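Local coordinates for protein 6-phosphogluconate dehydratase (Shewanella oneidensis, PDB 2GP4) that catalyses the dehydration of 6-phosphogluconate, probably in the Entner-Doudoroff pathway, and is captured here as the apo enzyme without its iron-sulfur cluster, at residues Lys176-Leu181 with Gln251-Val256; Gln260-Ser265 with Thr392-Gly397. All blocks are in the same frame, centred on the assembly; numbering follows the deposited sequence.

Interaction 1 of 2, residues Lys176-Leu181 with Gln251-Val256; sequences KIVPGL and QLMLEV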
ATOM      1  N   LYS A 176       4.257  -2.372  -7.025  1.00 41.52           N
ATOM      2  CA  LYS A 176       4.926  -1.302  -7.767  1.00 39.92           C
ATOM      3  C   LYS A 176       4.074  -0.888  -8.970  1.00 38.65           C
ATOM      4  O   LYS A 176       3.918   0.314  -9.266  1.00 38.67           O
ATOM      5  CB  LYS A 176       6.353  -1.699  -8.182  1.00 40.11           C
ATOM      6  CG  LYS A 176       6.532  -3.158  -8.611  1.00 40.65           C
ATOM      7  CD  LYS A 176       7.045  -4.044  -7.472  1.00 41.90           C
ATOM      8  CE  LYS A 176       6.649  -5.507  -7.715  1.00 43.21           C
ATOM      9  NZ  LYS A 176       7.613  -6.504  -7.164  1.00 42.57           N
ATOM     10  N   ILE A 177       3.516  -1.889  -9.645  1.00 36.42           N
ATOM     11  CA  ILE A 177       2.550  -1.655 -10.700  1.00 34.87           C
ATOM     12  C   ILE A 177       1.167  -1.652 -10.053  1.00 33.68           C
ATOM     13  O   ILE A 177       0.953  -2.320  -9.041  1.00 34.27           O
ATOM     14  CB  ILE A 177       2.657  -2.715 -11.819  1.00 34.88           C
ATOM     15  CG1 ILE A 177       4.128  -2.962 -12.166  1.00 35.03           C
ATOM     16  CG2 ILE A 177       1.900  -2.269 -13.058  1.00 34.38           C
ATOM     17  CD1 ILE A 177       4.366  -4.092 -13.140  1.00 35.99           C
ATOM     18  N   VAL A 178       0.243  -0.902 -10.641  1.00 31.53           N
ATOM     19  CA  VAL A 178      -1.084  -0.591 -10.077  1.00 29.21           C
ATOM     20  C   VAL A 178      -1.074   0.838  -9.526  1.00 27.66           C
ATOM     21  O   VAL A 178      -1.782   1.678 -10.065  1.00 27.60           O
ATOM     22  CB  VAL A 178      -1.660  -1.626  -9.055  1.00 29.24           C
ATOM     23  CG1 VAL A 178      -2.833  -1.028  -8.299  1.00 28.75           C
ATOM     24  CG2 VAL A 178      -2.106  -2.895  -9.749  1.00 28.96           C
ATOM     25  N   PRO A 179      -0.267   1.129  -8.476  1.00 26.16           N
ATOM     26  CA  PRO A 179      -0.253   2.511  -8.003  1.00 25.17           C
ATOM     27  C   PRO A 179       0.241   3.478  -9.071  1.00 24.21           C
ATOM     28  O   PRO A 179      -0.325   4.564  -9.214  1.00 24.05           O
ATOM     29  CB  PRO A 179       0.724   2.469  -6.825  1.00 25.38           C
ATOM     30  CG  PRO A 179       0.717   1.049  -6.380  1.00 25.26           C
ATOM     31  CD  PRO A 179       0.628   0.289  -7.655  1.00 25.93           C
ATOM     32  N   GLY A 180       1.272   3.073  -9.808  1.00 23.03           N
ATOM     33  CA  GLY A 180       1.787   3.835 -10.937  1.00 22.13           C
ATOM     34  C   GLY A 180       0.749   4.032 -12.022  1.00 21.55           C
ATOM     35  O   GLY A 180       0.561   5.144 -12.516  1.00 21.63           O
ATOM     36  N   LEU A 181       0.067   2.952 -12.389  1.00 21.28           N
ATOM     37  CA  LEU A 181      -1.025   3.017 -13.361  1.00 20.59           C
ATOM     38  C   LEU A 181      -2.131   3.930 -12.848  1.00 20.06           C
ATOM     39  O   LEU A 181      -2.606   4.799 -13.582  1.00 19.60           O
ATOM     40  CB  LEU A 181      -1.585   1.627 -13.650  1.00 20.62           C
ATOM     41  CG  LEU A 181      -0.694   0.643 -14.409  1.00 21.14           C
ATOM     42  CD1 LEU A 181      -1.098  -0.795 -14.081  1.00 21.23           C
ATOM     43  CD2 LEU A 181      -0.741   0.900 -15.921  1.00 21.26           C
ATOM     44  N   GLN A 251      -3.665  -5.629  -5.232  1.00 52.31           N
ATOM     45  CA  GLN A 251      -4.943  -5.855  -5.903  1.00 52.23           C
ATOM     46  C   GLN A 251      -6.139  -5.893  -4.945  1.00 52.00           C
ATOM     47  O   GLN A 251      -7.286  -5.747  -5.377  1.00 52.01           O
ATOM     48  CB  GLN A 251      -4.893  -7.120  -6.769  1.00 52.24           C
ATOM     49  CG  GLN A 251      -4.419  -6.864  -8.199  1.00 52.36           C
ATOM     50  CD  GLN A 251      -4.280  -8.134  -9.041  1.00 52.69           C
ATOM     51  OE1 GLN A 251      -3.759  -8.091 -10.160  1.00 53.38           O
ATOM     52  NE2 GLN A 251      -4.742  -9.263  -8.512  1.00 52.84           N
ATOM     53  N   LEU A 252      -5.868  -6.083  -3.653  1.00 51.72           N
ATOM     54  CA  LEU A 252      -6.906  -6.008  -2.622  1.00 51.37           C
ATOM     55  C   LEU A 252      -7.416  -4.573  -2.464  1.00 51.27           C
ATOM     56  O   LEU A 252      -8.586  -4.358  -2.145  1.00 51.12           O
ATOM     57  CB  LEU A 252      -6.389  -6.535  -1.278  1.00 51.31           C
ATOM     58  CG  LEU A 252      -5.599  -7.849  -1.255  1.00 51.48           C
ATOM     59  CD1 LEU A 252      -5.071  -8.137   0.143  1.00 51.86           C
ATOM     60  CD2 LEU A 252      -6.433  -9.017  -1.757  1.00 51.48           C
HETATM   61  N   MSE A 253      -6.531  -3.603  -2.692  1.00 50.90           N
HETATM   62  CA  MSE A 253      -6.891  -2.189  -2.661  1.00 51.21           C
HETATM   63  C   MSE A 253      -7.873  -1.849  -3.783  1.00 49.38           C
HETATM   64  O   MSE A 253      -8.850  -1.142  -3.559  1.00 49.32           O
HETATM   65  CB  MSE A 253      -5.637  -1.302  -2.749  1.00 51.10           C
HETATM   66  CG  MSE A 253      -5.888   0.189  -2.472  1.00 52.64           C
HETATM   67 SE   MSE A 253      -4.601   1.444  -3.294  1.00 55.79          SE
HETATM   68  CE  MSE A 253      -4.712   0.874  -5.169  1.00 54.37           C
ATOM     69  N   LEU A 254      -7.619  -2.363  -4.983  1.00 47.89           N
ATOM     70  CA  LEU A 254      -8.505  -2.128  -6.132  1.00 46.42           C
ATOM     71  C   LEU A 254      -9.898  -2.723  -5.926  1.00 45.20           C
ATOM     72  O   LEU A 254     -10.875  -2.253  -6.519  1.00 45.05           O
ATOM     73  CB  LEU A 254      -7.895  -2.677  -7.432  1.00 46.44           C
ATOM     74  CG  LEU A 254      -6.650  -2.040  -8.059  1.00 46.37           C
ATOM     75  CD1 LEU A 254      -6.811  -0.531  -8.267  1.00 46.30           C
ATOM     76  CD2 LEU A 254      -5.419  -2.343  -7.225  1.00 47.36           C
ATOM     77  N   GLU A 255      -9.973  -3.755  -5.087  1.00 43.54           N
ATOM     78  CA  GLU A 255     -11.225  -4.429  -4.767  1.00 42.17           C
ATOM     79  C   GLU A 255     -12.136  -3.568  -3.887  1.00 41.03           C
ATOM     80  O   GLU A 255     -13.300  -3.363  -4.226  1.00 40.93           O
ATOM     81  CB  GLU A 255     -10.940  -5.775  -4.092  1.00 42.25           C
ATOM     82  CG  GLU A 255     -12.156  -6.667  -3.902  1.00 42.28           C
ATOM     83  CD  GLU A 255     -12.466  -7.538  -5.107  1.00 42.30           C
ATOM     84  OE1 GLU A 255     -13.629  -7.971  -5.226  1.00 42.38           O
ATOM     85  OE2 GLU A 255     -11.563  -7.802  -5.929  1.00 42.76           O
ATOM     86  N   VAL A 256     -11.605  -3.066  -2.770  1.00 39.59           N
ATOM     87  CA  VAL A 256     -12.385  -2.245  -1.829  1.00 38.46           C
ATOM     88  C   VAL A 256     -12.735  -0.869  -2.384  1.00 37.49           C
ATOM     89  O   VAL A 256     -13.733  -0.269  -1.990  1.00 37.02           O
ATOM     90  CB  VAL A 256     -11.679  -2.059  -0.455  1.00 38.45           C
ATOM     91  CG1 VAL A 256     -11.906  -3.258   0.422  1.00 38.26           C
ATOM     92  CG2 VAL A 256     -10.190  -1.770  -0.628  1.00 38.65           C
TER
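V178 and L254 reach toward each other tip to tip, and a single methyl of the valine, CG1, carries the valine's side of the meeting. With CG1 anti to the backbone N (chi1 166°), this branch points at the isobutyl end of L254; V178 CG1 lies 4.0 Å from L254 CD1, while the closer placement of CD2 is doubtful. M253, a selenomethionine, adds a second apolar partner: its chain bends at the last torsion (chi3 54°), which brings the terminal methyl CE to 4.1 Å from V178 CG1. The valine methyl thus meets two side chains from neighbouring positions of one helical turn, and no hydrogen bond joins the segments. V178 is the N-cap residue of helix 179-186, and its side chain packs on helix 252-256, to which M253 and L254 belong, all within the N-terminal family region of the dehydratase. Further out, helix 322-333 borders both segments, H326 touching P179 and I327 touching M253, while L181 and I177 rest on I152 of helix 145-160. Beyond the apolar layer, V256 packs on M373 and I377 of helix 372-383, and both carboxylate oxygens of E255 accept hydrogen bonds.

Interaction 2 of 2, residues Gln260-Ser265 with Thr392-Gly397; sequences QLPGSS and TVAGYG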
ATOM      1  N   GLN A 260     -12.073  -2.574  -9.875  1.00 30.82           N
ATOM      2  CA  GLN A 260     -12.132  -3.759 -10.726  1.00 30.83           C
ATOM      3  C   GLN A 260     -13.390  -4.554 -10.393  1.00 30.70           C
ATOM      4  O   GLN A 260     -13.990  -4.342  -9.344  1.00 30.59           O
ATOM      5  CB  GLN A 260     -10.882  -4.626 -10.548  1.00 30.72           C
ATOM      6  CG  GLN A 260     -10.544  -4.965  -9.098  1.00 30.86           C
ATOM      7  CD  GLN A 260      -9.266  -5.776  -8.953  1.00 30.86           C
ATOM      8  OE1 GLN A 260      -8.260  -5.514  -9.615  1.00 29.51           O
ATOM      9  NE2 GLN A 260      -9.301  -6.763  -8.070  1.00 31.57           N
ATOM     10  N   LEU A 261     -13.787  -5.457 -11.286  1.00 30.71           N
ATOM     11  CA  LEU A 261     -14.948  -6.322 -11.056  1.00 30.72           C
ATOM     12  C   LEU A 261     -14.842  -7.114  -9.749  1.00 30.82           C
ATOM     13  O   LEU A 261     -13.772  -7.620  -9.421  1.00 30.57           O
ATOM     14  CB  LEU A 261     -15.159  -7.270 -12.242  1.00 30.54           C
ATOM     15  CG  LEU A 261     -16.162  -6.924 -13.353  1.00 30.15           C
ATOM     16  CD1 LEU A 261     -16.410  -5.432 -13.528  1.00 29.46           C
ATOM     17  CD2 LEU A 261     -15.724  -7.557 -14.667  1.00 29.05           C
ATOM     18  N   PRO A 262     -15.951  -7.197  -8.989  1.00 31.20           N
ATOM     19  CA  PRO A 262     -15.998  -7.958  -7.737  1.00 31.53           C
ATOM     20  C   PRO A 262     -15.473  -9.388  -7.886  1.00 31.98           C
ATOM     21  O   PRO A 262     -15.904 -10.123  -8.781  1.00 31.67           O
ATOM     22  CB  PRO A 262     -17.487  -7.973  -7.393  1.00 31.35           C
ATOM     23  CG  PRO A 262     -18.029  -6.760  -8.029  1.00 31.06           C
ATOM     24  CD  PRO A 262     -17.244  -6.545  -9.279  1.00 31.11           C
ATOM     25  N   GLY A 263     -14.533  -9.753  -7.017  1.00 32.65           N
ATOM     26  CA  GLY A 263     -13.954 -11.090  -6.985  1.00 33.80           C
ATOM     27  C   GLY A 263     -13.135 -11.481  -8.198  1.00 34.68           C
ATOM     28  O   GLY A 263     -12.846 -12.658  -8.395  1.00 34.82           O
ATOM     29  N   SER A 264     -12.741 -10.503  -9.006  1.00 35.82           N
ATOM     30  CA  SER A 264     -12.010 -10.784 -10.244  1.00 37.21           C
ATOM     31  C   SER A 264     -10.515 -11.088 -10.064  1.00 38.06           C
ATOM     32  O   SER A 264      -9.911 -11.724 -10.927  1.00 38.32           O
ATOM     33  CB  SER A 264     -12.193  -9.648 -11.251  1.00 37.11           C
ATOM     34  OG  SER A 264     -11.604  -8.458 -10.765  1.00 37.63           O
ATOM     35  N   SER A 265      -9.925 -10.640  -8.959  1.00 39.07           N
ATOM     36  CA  SER A 265      -8.481 -10.774  -8.755  1.00 40.26           C
ATOM     37  C   SER A 265      -8.023 -12.160  -8.287  1.00 41.07           C
ATOM     38  O   SER A 265      -6.828 -12.462  -8.312  1.00 41.17           O
ATOM     39  CB  SER A 265      -7.951  -9.682  -7.810  1.00 40.24           C
ATOM     40  OG  SER A 265      -8.745  -9.546  -6.648  1.00 40.24           O
ATOM     41  N   THR A 392     -18.974   2.471  -7.962  1.00 23.57           N
ATOM     42  CA  THR A 392     -17.900   1.564  -8.341  1.00 23.60           C
ATOM     43  C   THR A 392     -18.024   1.221  -9.821  1.00 23.92           C
ATOM     44  O   THR A 392     -19.044   1.521 -10.455  1.00 24.31           O
ATOM     45  CB  THR A 392     -17.886   0.257  -7.495  1.00 23.47           C
ATOM     46  OG1 THR A 392     -18.889  -0.645  -7.965  1.00 23.14           O
ATOM     47  CG2 THR A 392     -18.113   0.533  -6.015  1.00 23.68           C
ATOM     48  N   VAL A 393     -16.991   0.583 -10.365  1.00 23.87           N
ATOM     49  CA  VAL A 393     -17.001   0.143 -11.756  1.00 24.02           C
ATOM     50  C   VAL A 393     -18.089  -0.895 -12.055  1.00 24.22           C
ATOM     51  O   VAL A 393     -18.422  -1.116 -13.217  1.00 24.61           O
ATOM     52  CB  VAL A 393     -15.620  -0.386 -12.202  1.00 24.02           C
ATOM     53  CG1 VAL A 393     -14.578   0.732 -12.138  1.00 24.11           C
ATOM     54  CG2 VAL A 393     -15.187  -1.586 -11.361  1.00 23.74           C
ATOM     55  N   ALA A 394     -18.642  -1.512 -11.011  1.00 24.18           N
ATOM     56  CA  ALA A 394     -19.712  -2.500 -11.151  1.00 24.33           C
ATOM     57  C   ALA A 394     -21.089  -1.909 -10.882  1.00 24.48           C
ATOM     58  O   ALA A 394     -22.096  -2.615 -10.954  1.00 24.60           O
ATOM     59  CB  ALA A 394     -19.467  -3.688 -10.223  1.00 24.40           C
ATOM     60  N   GLY A 395     -21.131  -0.617 -10.569  1.00 24.62           N
ATOM     61  CA  GLY A 395     -22.379   0.045 -10.212  1.00 24.81           C
ATOM     62  C   GLY A 395     -22.309   0.678  -8.837  1.00 25.25           C
ATOM     63  O   GLY A 395     -21.294   0.573  -8.143  1.00 25.09           O
ATOM     64  N   TYR A 396     -23.396   1.337  -8.443  1.00 25.49           N
ATOM     65  CA  TYR A 396     -23.457   2.035  -7.169  1.00 25.66           C
ATOM     66  C   TYR A 396     -23.656   1.080  -5.993  1.00 25.46           C
ATOM     67  O   TYR A 396     -24.356   0.071  -6.110  1.00 25.48           O
ATOM     68  CB  TYR A 396     -24.564   3.092  -7.196  1.00 26.20           C
ATOM     69  CG  TYR A 396     -24.578   3.992  -5.980  1.00 26.83           C
ATOM     70  CD1 TYR A 396     -23.632   5.000  -5.827  1.00 26.84           C
ATOM     71  CD2 TYR A 396     -25.534   3.825  -4.980  1.00 27.57           C
ATOM     72  CE1 TYR A 396     -23.632   5.815  -4.712  1.00 27.38           C
ATOM     73  CE2 TYR A 396     -25.550   4.643  -3.862  1.00 28.00           C
ATOM     74  CZ  TYR A 396     -24.594   5.636  -3.734  1.00 27.78           C
ATOM     75  OH  TYR A 396     -24.607   6.456  -2.627  1.00 27.95           O
ATOM     76  N   GLY A 397     -23.028   1.408  -4.867  1.00 25.03           N
ATOM     77  CA  GLY A 397     -23.153   0.627  -3.639  1.00 24.64           C
ATOM     78  C   GLY A 397     -22.065  -0.419  -3.477  1.00 24.34           C
ATOM     79  O   GLY A 397     -21.946  -1.328  -4.303  1.00 23.94           O
TER
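A394 turns its methyl toward the ring of P262, and V393 beside it turns its side chain toward the backbone of Q260, so two adjacent residues of one beta turn meet the residue before another turn and the proline within it. The arrangement is a contact between two turns: a type II turn from L261 to S264, and a type I turn from T392 to G395 that forms the bend of a small two-stranded hairpin, 391-392 with 395-396. P262 meets the alanine with CD and CG; CD lies 3.7 Å from A394 CB, and CG is only slightly farther away. V393 meets main chain instead. With CG1 anti to the carbonyl carbon (chi1 -63°), CG2 falls between the backbone N and the carbonyl carbon, and from there V393 CG2 lies 3.6 Å from Q260 N and equally close to the carbonyl carbon of that residue, while the Q260 side chain starts off in the other direction. No hydrogen bond crosses between the two segments, but surrounding groups hold their backbones: Q260 O accepts from Y401 OH, P262 O from W414 NE1 and V393 O from Q284 NE2. L194 of strand 193-195 touches both L261 and V393.

Each turn is also braced from within. L261 O accepts two bonds, from S264 N and from S264 OG, the hydroxyl lying tilted 18° from the carbonyl plane. In the hairpin, T392 OG1 plays two parts. It accepts from A394 N at 3.2 Å, which makes an ST turn and ties down the residue whose methyl faces the proline, and it also donates to the hairpin's far strand. That second bond runs from T392 OG1 to G395 O at 2.7 Å, in the carbonyl plane on a lone pair, with a C=O...donor angle of 144°.

Followed from the N terminus, the chain leaves segment 176-181 and returns 70 residues later at 251-256, where interaction 1 closes its loop. Interaction 2 opens four residues further on, at 260-265, and closes only at the hairpin 391-396, after an intervening run of 126 residues that is largely helical. The two loops therefore follow in series, neither nesting nor crossing, with centres about 13 Å apart. E255 bridges them: its carboxylate OE1 lies 2.7 Å from G263 N, a probable hydrogen bond. Helix 179-186, helix 252-256, the loop after it and the hairpin are thus linked within the N-terminal family region.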